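Local coordinates for aminoglycoside N(3)-acetyltransferase (Enterobacter cloacae, PDB 6NP5), which probably confers resistance to 2-deoxystreptamine antibiotics such as gentamicin, kanamycin and tobramycin by transferring an acetyl group from acetyl-CoA to their 3-amino group, at residues G181-T186 and D204-G209; A169-E174 and D221-I226. All blocks are in the same frame, centred on the assembly; numbering follows the deposited sequence.

Interaction 1 of 2, residues G181-T186 and D204-G209; sequences GKRRVT and DWDSNG. With 9CS ((1R,2S,3S,4R,6S)-4,6-diamino-3-[(3-amino-3-deoxy-alpha-D-glucopyranosyl)oxy]-2-hydroxycyclohexyl 2,6-diamino-2,6-dideoxy-alpha-D-glucopyranoside), chain B.
Lys182 lays its side chain across one face of the Trp205 indole, and CE sits 3.8 Å from the centroid of the six-membered ring in a CH-pi contact. The bend at chi3 (75°) turns CE, and NZ beyond it, over the ring, a cation-pi contact, while NZ itself is hydrogen-bonded to the carbonyl oxygens of Ala175 and Ala177. Arg183 comes next and joins Asp206 twice. Its backbone O accepts from Asp206 N (2.9 Å), and its side chain runs alongside the aspartate, pointing the same way. NE (3.0 Å) and NH2 (3.1 Å) of Arg183 both close on Asp206 OD2, in a side-on salt bridge to a single oxygen; water 1 spans NH2 and OD2, and NH1 goes on to Asp212. Arg184 approaches the indole face opposite Lys182. Its guanidinium stands perpendicular to the ring, so that Arg184 NH1 points down at the middle of the indole, 3.4 Å from Trp205 CE2, while NH2 bonds to Ser203 OG. Val185 forms the antiparallel hydrogen-bonded pair with Asp204: Val185 N to Asp204 O and Asp204 N to Val185 O are both 2.9 Å. Val185 CG1 rests on Asp206 CG at 3.7 Å. The indole is thus clamped between two cations at the open end of the hairpin formed by strands 184-193 and 196-205. Asp206 OD2 holds the arginine while OD1 accepts from Asn208 N in an Asx turn, a pairing that should steady the turn from which Ser207 OG accepts a hydrogen bond from the aminoglycoside's N3.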
loop_
_atom_site.group_PDB
_atom_site.type_symbol
_atom_site.label_atom_id
_atom_site.label_comp_id
_atom_site.label_asym_id
_atom_site.label_seq_id
_atom_site.Cartn_x
_atom_site.Cartn_y
_atom_site.Cartn_z
ATOM N N GLY A 181 20.516 -11.895 -7.356
ATOM C CA GLY A 181 20.153 -12.543 -6.106
ATOM C C GLY A 181 18.752 -12.244 -5.611
ATOM O O GLY A 181 18.455 -12.459 -4.437
ATOM N N LYS A 182 17.874 -11.742 -6.462
ATOM C CA LYS A 182 16.563 -11.310 -5.986
ATOM C C LYS A 182 15.744 -12.501 -5.525
ATOM O O LYS A 182 15.668 -13.534 -6.204
ATOM C CB LYS A 182 15.831 -10.545 -7.079
ATOM C CG LYS A 182 16.514 -9.218 -7.400
ATOM C CD LYS A 182 16.023 -8.641 -8.741
ATOM C CE LYS A 182 14.634 -8.052 -8.607
ATOM N NZ LYS A 182 14.232 -7.274 -9.797
ATOM N N ARG A 183 15.150 -12.351 -4.356
ATOM C CA ARG A 183 14.322 -13.381 -3.753
ATOM C C ARG A 183 12.916 -13.386 -4.334
ATOM O O ARG A 183 12.302 -12.324 -4.558
ATOM C CB ARG A 183 14.224 -13.149 -2.241
ATOM C CG ARG A 183 15.519 -13.389 -1.511
ATOM C CD ARG A 183 15.466 -12.849 -0.094
ATOM N NE ARG A 183 14.403 -13.427 0.710
ATOM C CZ ARG A 183 14.575 -14.381 1.613
ATOM N NH1 ARG A 183 15.764 -14.910 1.796
ATOM N NH2 ARG A 183 13.552 -14.817 2.327
ATOM N N ARG A 184 12.388 -14.582 -4.533
ATOM C CA ARG A 184 11.018 -14.773 -4.949
ATOM C C ARG A 184 10.340 -15.708 -3.964
ATOM O O ARG A 184 10.989 -16.453 -3.222
ATOM C CB ARG A 184 10.949 -15.325 -6.383
ATOM C CG ARG A 184 11.533 -14.345 -7.366
ATOM C CD ARG A 184 11.439 -14.787 -8.811
ATOM N NE ARG A 184 10.075 -15.000 -9.283
ATOM C CZ ARG A 184 9.248 -14.031 -9.670
ATOM N NH1 ARG A 184 9.629 -12.759 -9.608
ATOM N NH2 ARG A 184 8.044 -14.331 -10.103
ATOM N N VAL A 185 9.022 -15.630 -3.943
ATOM C CA VAL A 185 8.177 -16.492 -3.129
ATOM C C VAL A 185 7.105 -17.097 -4.020
ATOM O O VAL A 185 6.724 -16.517 -5.047
ATOM C CB VAL A 185 7.488 -15.704 -1.980
ATOM C CG1 VAL A 185 8.478 -15.266 -0.939
ATOM C CG2 VAL A 185 6.693 -14.502 -2.501
ATOM N N THR A 186 6.598 -18.254 -3.591
ATOM C CA THR A 186 5.471 -18.915 -4.222
ATOM C C THR A 186 4.357 -19.042 -3.198
ATOM O O THR A 186 4.606 -19.418 -2.052
ATOM C CB THR A 186 5.881 -20.293 -4.759
ATOM O OG1 THR A 186 6.832 -20.115 -5.804
ATOM C CG2 THR A 186 4.664 -21.031 -5.312
ATOM N N ASP A 204 6.220 -14.491 -7.079
ATOM C CA ASP A 204 6.412 -13.051 -7.210
ATOM C C ASP A 204 7.657 -12.686 -6.409
ATOM O O ASP A 204 8.220 -13.513 -5.698
ATOM C CB ASP A 204 5.174 -12.276 -6.742
ATOM C CG ASP A 204 4.975 -10.960 -7.490
ATOM O OD1 ASP A 204 5.941 -10.378 -8.023
ATOM O OD2 ASP A 204 3.829 -10.486 -7.480
ATOM N N TRP A 205 8.076 -11.434 -6.514
ATOM C CA TRP A 205 9.181 -10.973 -5.689
ATOM C C TRP A 205 8.820 -11.082 -4.220
ATOM O O TRP A 205 7.678 -10.855 -3.828
ATOM C CB TRP A 205 9.539 -9.516 -6.037
ATOM C CG TRP A 205 9.799 -9.367 -7.502
ATOM C CD1 TRP A 205 9.047 -8.669 -8.394
ATOM C CD2 TRP A 205 10.871 -9.957 -8.251
ATOM N NE1 TRP A 205 9.574 -8.789 -9.653
ATOM C CE2 TRP A 205 10.692 -9.582 -9.599
ATOM C CE3 TRP A 205 11.938 -10.806 -7.919
ATOM C CZ2 TRP A 205 11.567 -9.983 -10.614
ATOM C CZ3 TRP A 205 12.789 -11.232 -8.936
ATOM C CH2 TRP A 205 12.589 -10.828 -10.270
ATOM N N ASP A 206 9.800 -11.388 -3.397
ATOM C CA ASP A 206 9.582 -11.471 -1.959
ATOM C C ASP A 206 9.371 -10.072 -1.409
ATOM O O ASP A 206 10.291 -9.262 -1.404
ATOM C CB ASP A 206 10.798 -12.134 -1.316
ATOM C CG ASP A 206 10.585 -12.485 0.139
ATOM O OD1 ASP A 206 9.592 -12.025 0.746
ATOM O OD2 ASP A 206 11.404 -13.277 0.674
ATOM N N SER A 207 8.155 -9.789 -0.948
ATOM C CA SER A 207 7.880 -8.467 -0.407
ATOM C C SER A 207 8.358 -8.329 1.020
ATOM O O SER A 207 8.227 -7.243 1.586
ATOM C CB SER A 207 6.390 -8.135 -0.508
ATOM O OG SER A 207 5.607 -8.933 0.355
ATOM N N ASN A 208 8.933 -9.387 1.598
ATOM C CA ASN A 208 9.527 -9.307 2.917
ATOM C C ASN A 208 11.034 -9.156 2.875
ATOM O O ASN A 208 11.685 -9.312 3.905
ATOM C CB ASN A 208 9.093 -10.493 3.762
ATOM C CG ASN A 208 7.668 -10.367 4.180
ATOM O OD1 ASN A 208 6.812 -11.245 3.933
ATOM N ND2 ASN A 208 7.385 -9.282 4.830
ATOM N N GLY A 209 11.588 -8.810 1.727
ATOM C CA GLY A 209 13.008 -8.551 1.620
ATOM C C GLY A 209 13.500 -9.028 0.274
ATOM O O GLY A 209 13.464 -10.231 -0.003
HETATM C C1 9CS B . 6.169 -5.969 7.271
HETATM C C2 9CS B . 6.137 -4.902 8.353
HETATM C C3 9CS B . 7.091 -3.803 8.074
HETATM C C4 9CS B . 8.493 -4.329 7.941
HETATM C C5 9CS B . 8.538 -5.507 6.953
HETATM C C6 9CS B . 9.863 -6.216 6.997
HETATM C C7 9CS B . 3.861 -6.913 2.696
HETATM C C8 9CS B . 4.282 -7.973 3.715
HETATM C C9 9CS B . 4.635 -7.319 5.057
HETATM C C10 9CS B . 5.704 -6.217 4.910
HETATM C C11 9CS B . 5.369 -5.235 3.781
HETATM C C12 9CS B . 5.016 -5.937 2.470
HETATM C C13 9CS B . 3.307 -10.131 3.392
HETATM C C14 9CS B . 1.891 -10.608 3.087
HETATM C C15 9CS B . 1.074 -10.701 4.344
HETATM C C16 9CS B . 1.761 -11.613 5.302
HETATM C C17 9CS B . 3.176 -11.126 5.601
HETATM C C18 9CS B . 3.927 -11.972 6.567
HETATM N N1 9CS B . 9.837 -7.336 6.067
HETATM N N2 9CS B . 6.519 -4.340 3.594
HETATM N N3 9CS B . 3.484 -7.543 1.433
HETATM N N4 9CS B . -0.314 -11.208 4.049
HETATM O O5 9CS B . 7.537 -6.512 7.281
HETATM O O7 9CS B . 7.000 -2.829 9.167
HETATM O O8 9CS B . 9.420 -3.342 7.469
HETATM O O9 9CS B . 5.867 -5.384 6.053
HETATM O O10 9CS B . 5.120 -8.324 5.928
HETATM O O11 9CS B . 3.202 -8.854 3.939
HETATM O O12 9CS B . 3.942 -11.042 4.332
HETATM O O13 9CS B . 1.330 -9.657 2.211
HETATM O O14 9CS B . 1.058 -11.672 6.555
HETATM O O15 9CS B . 3.997 -13.275 6.124
HETATM N N6 9CS B . 4.731 -4.379 8.428
HETATM O O HOH W 1 10.951 -13.713 3.324
HETATM O O HOH W 2 7.182 -11.476 -10.377
HETATM O O HOH W 3 11.927 -15.854 -0.492
#

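Interaction 2 of 2, residues A169-E174 and D221-I226. With 9CS ((1R,2S,3S,4R,6S)-4,6-diamino-3-[(3-amino-3-deoxy-alpha-D-glucopyranosyl)oxy]-2-hydroxycyclohexyl 2,6-diamino-2,6-dideoxy-alpha-D-glucopyranoside), chain B.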
loop_
_atom_site.group_PDB
_atom_site.type_symbol
_atom_site.label_atom_id
_atom_site.label_comp_id
_atom_site.label_asym_id
_atom_site.label_seq_id
_atom_site.Cartn_x
_atom_site.Cartn_y
_atom_site.Cartn_z
ATOM N N ALA A 169 5.074 1.658 -1.903
ATOM C CA ALA A 169 5.439 1.897 -3.287
ATOM C C ALA A 169 6.877 1.513 -3.570
ATOM O O ALA A 169 7.209 1.219 -4.723
ATOM C CB ALA A 169 5.227 3.356 -3.658
ATOM N N LEU A 170 7.736 1.499 -2.556
ATOM C CA LEU A 170 9.127 1.103 -2.785
ATOM C C LEU A 170 9.269 -0.367 -3.150
ATOM O O LEU A 170 10.322 -0.756 -3.685
ATOM C CB LEU A 170 10.024 1.496 -1.614
ATOM C CG LEU A 170 10.486 2.957 -1.685
ATOM C CD1 LEU A 170 11.059 3.381 -0.362
ATOM C CD2 LEU A 170 11.499 3.119 -2.786
ATOM N N HIS A 171 8.239 -1.193 -2.938
ATOM C CA HIS A 171 8.295 -2.560 -3.455
ATOM C C HIS A 171 8.315 -2.586 -4.979
ATOM O O HIS A 171 8.807 -3.564 -5.554
ATOM C CB HIS A 171 7.160 -3.401 -2.878
ATOM C CG HIS A 171 7.255 -3.612 -1.396
ATOM N ND1 HIS A 171 8.341 -4.192 -0.784
ATOM C CD2 HIS A 171 6.377 -3.363 -0.406
ATOM C CE1 HIS A 171 8.145 -4.253 0.514
ATOM N NE2 HIS A 171 6.952 -3.764 0.770
ATOM N N TYR A 172 7.870 -1.513 -5.648
ATOM C CA TYR A 172 8.022 -1.407 -7.091
ATOM C C TYR A 172 9.506 -1.302 -7.449
ATOM O O TYR A 172 9.967 -1.914 -8.417
ATOM C CB TYR A 172 7.254 -0.179 -7.604
ATOM C CG TYR A 172 7.360 -0.012 -9.105
ATOM C CD1 TYR A 172 8.488 0.591 -9.686
ATOM C CD2 TYR A 172 6.359 -0.473 -9.973
ATOM C CE1 TYR A 172 8.614 0.707 -11.033
ATOM C CE2 TYR A 172 6.474 -0.350 -11.338
ATOM C CZ TYR A 172 7.615 0.233 -11.875
ATOM O OH TYR A 172 7.705 0.332 -13.239
ATOM N N ALA A 173 10.264 -0.493 -6.699
ATOM C CA ALA A 173 11.695 -0.382 -6.961
ATOM C C ALA A 173 12.363 -1.735 -6.835
ATOM O O ALA A 173 13.235 -2.080 -7.650
ATOM C CB ALA A 173 12.324 0.608 -5.988
ATOM N N GLU A 174 11.973 -2.518 -5.817
ATOM C CA GLU A 174 12.534 -3.856 -5.669
ATOM C C GLU A 174 12.199 -4.709 -6.876
ATOM O O GLU A 174 13.048 -5.462 -7.359
ATOM C CB GLU A 174 12.018 -4.503 -4.387
ATOM C CG GLU A 174 12.452 -3.822 -3.141
ATOM C CD GLU A 174 11.953 -4.482 -1.904
ATOM O OE1 GLU A 174 12.702 -4.516 -0.917
ATOM O OE2 GLU A 174 10.802 -4.944 -1.892
ATOM N N ASP A 221 14.322 -3.905 6.320
ATOM C CA ASP A 221 14.283 -4.323 4.940
ATOM C C ASP A 221 14.811 -3.206 4.047
ATOM O O ASP A 221 15.277 -2.159 4.511
ATOM C CB ASP A 221 12.882 -4.803 4.556
ATOM C CG ASP A 221 11.876 -3.672 4.354
ATOM O OD1 ASP A 221 12.116 -2.562 4.832
ATOM O OD2 ASP A 221 10.820 -3.942 3.730
ATOM N N ALA A 222 14.772 -3.452 2.739
ATOM C CA ALA A 222 15.268 -2.466 1.781
ATOM C C ALA A 222 14.370 -1.231 1.726
ATOM O O ALA A 222 14.870 -0.112 1.616
ATOM C CB ALA A 222 15.438 -3.078 0.402
ATOM N N VAL A 223 13.054 -1.412 1.805
ATOM C CA VAL A 223 12.141 -0.268 1.846
ATOM C C VAL A 223 12.547 0.678 2.961
ATOM O O VAL A 223 12.691 1.896 2.758
ATOM C CB VAL A 223 10.697 -0.763 2.033
ATOM C CG1 VAL A 223 9.749 0.417 2.258
ATOM C CG2 VAL A 223 10.244 -1.521 0.811
ATOM N N GLU A 224 12.754 0.135 4.162
ATOM C CA GLU A 224 13.072 0.992 5.295
ATOM C C GLU A 224 14.395 1.706 5.064
ATOM O O GLU A 224 14.526 2.904 5.326
ATOM C CB GLU A 224 13.118 0.177 6.588
ATOM C CG GLU A 224 13.497 1.016 7.785
ATOM C CD GLU A 224 13.471 0.286 9.110
ATOM O OE1 GLU A 224 14.089 0.808 10.067
ATOM O OE2 GLU A 224 12.831 -0.784 9.226
ATOM N N ARG A 225 15.418 0.970 4.629
ATOM C CA ARG A 225 16.729 1.573 4.437
ATOM C C ARG A 225 16.719 2.634 3.352
ATOM O O ARG A 225 17.332 3.706 3.514
ATOM C CB ARG A 225 17.739 0.487 4.092
ATOM C CG ARG A 225 18.016 -0.434 5.257
ATOM C CD ARG A 225 19.151 -1.390 4.976
ATOM N NE ARG A 225 20.347 -0.692 4.491
ATOM C CZ ARG A 225 21.564 -1.223 4.472
ATOM N NH1 ARG A 225 21.744 -2.455 4.919
ATOM N NH2 ARG A 225 22.598 -0.528 4.002
ATOM N N ILE A 226 16.044 2.356 2.237
ATOM C CA ILE A 226 15.949 3.330 1.163
ATOM C C ILE A 226 15.237 4.575 1.664
ATOM O O ILE A 226 15.676 5.705 1.422
ATOM C CB ILE A 226 15.191 2.744 -0.037
ATOM C CG1 ILE A 226 16.007 1.637 -0.712
ATOM C CG2 ILE A 226 14.827 3.860 -1.037
ATOM C CD1 ILE A 226 15.186 0.752 -1.626
HETATM C C1 9CS B . 6.169 -5.969 7.271
HETATM C C2 9CS B . 6.137 -4.902 8.353
HETATM C C3 9CS B . 7.091 -3.803 8.074
HETATM C C4 9CS B . 8.493 -4.329 7.941
HETATM C C5 9CS B . 8.538 -5.507 6.953
HETATM C C6 9CS B . 9.863 -6.216 6.997
HETATM C C7 9CS B . 3.861 -6.913 2.696
HETATM C C8 9CS B . 4.282 -7.973 3.715
HETATM C C9 9CS B . 4.635 -7.319 5.057
HETATM C C10 9CS B . 5.704 -6.217 4.910
HETATM C C11 9CS B . 5.369 -5.235 3.781
HETATM C C12 9CS B . 5.016 -5.937 2.470
HETATM C C13 9CS B . 3.307 -10.131 3.392
HETATM C C14 9CS B . 1.891 -10.608 3.087
HETATM C C15 9CS B . 1.074 -10.701 4.344
HETATM C C16 9CS B . 1.761 -11.613 5.302
HETATM C C17 9CS B . 3.176 -11.126 5.601
HETATM C C18 9CS B . 3.927 -11.972 6.567
HETATM N N1 9CS B . 9.837 -7.336 6.067
HETATM N N2 9CS B . 6.519 -4.340 3.594
HETATM N N3 9CS B . 3.484 -7.543 1.433
HETATM N N4 9CS B . -0.314 -11.208 4.049
HETATM O O5 9CS B . 7.537 -6.512 7.281
HETATM O O7 9CS B . 7.000 -2.829 9.167
HETATM O O8 9CS B . 9.420 -3.342 7.469
HETATM O O9 9CS B . 5.867 -5.384 6.053
HETATM O O10 9CS B . 5.120 -8.324 5.928
HETATM O O11 9CS B . 3.202 -8.854 3.939
HETATM O O12 9CS B . 3.942 -11.042 4.332
HETATM O O13 9CS B . 1.330 -9.657 2.211
HETATM O O14 9CS B . 1.058 -11.672 6.555
HETATM O O15 9CS B . 3.997 -13.275 6.124
HETATM N N6 9CS B . 4.731 -4.379 8.428
HETATM O O HOH W 4 12.355 -4.416 1.462
#
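Apolar contacts join Leu170 and His171 to the first turn of helix 222-233. Leu170 CB faces Val223 CG2 at 3.9 Å, and farther out both leucine methyls, CD1 and CD2, rest against Ile226 CG2, with CD2 3.8 Å away. Val223 also reaches the histidine: CG2, anti to the carbonyl carbon, lies over one face of the imidazole, 3.8 Å from its centroid, in a CH-pi contact displaced toward the rim. The short segments 170-174 and 222-226 run at 110° to each other, their axes 9.9 Å apart, and these side chains carry the contact.

Two hydrogen bonds hold the imidazole at its edge. His171 ND1 donates to Glu174 OE2 at 2.8 Å in a nearly straight bond (170°), in the ring plane but from above the carboxylate plane. At the other nitrogen NE2 accepts from N2 of the aminoglycoside (2.9 Å), again at the ring edge. The carboxylate therefore fixes the rotation of the ring and turns NE2 to the substrate amine. The second oxygen, Glu174 OE1, has the Ala222 methyl lying against it. Separately, Val223 N donates to water 4, and Asp221 caps helix 222-233, its OD1 taking the N-H of Glu224 at 2.9 Å.

Tyr141 meets the imidazole from outside the two segments. His171 contacts CoA and acetyl-CoA in complexes of this protein and accepts a bond from the aminoglycoside here, consistent with a place where the two substrates meet. Its His-carboxylate hydrogen bond in the substrate site is consistent with the active site of an antibiotic N-acetyltransferase.

Interaction 1 is nested inside the loop closed by interaction 2: the chain leaves helix 170-176, makes the hairpin of strands 184-193 and 196-205, and then enters helix 222-233. The two centres are about 12 Å apart, on the same side of the chain's centre, and the contacts meet directly where Ser207 O lies 3.2 Å from His171 CE1. Both touch the bound aminoglycoside, the turn of 204-209 at one amine and His171 of helix 170-176 at another; Asp165, Asp118, Glu68 and Tyr141 add further hydrogen bonds. The turn that follows the hairpin and helices 170-176 and 222-233 thus line neighbouring sides of one antibiotic pocket.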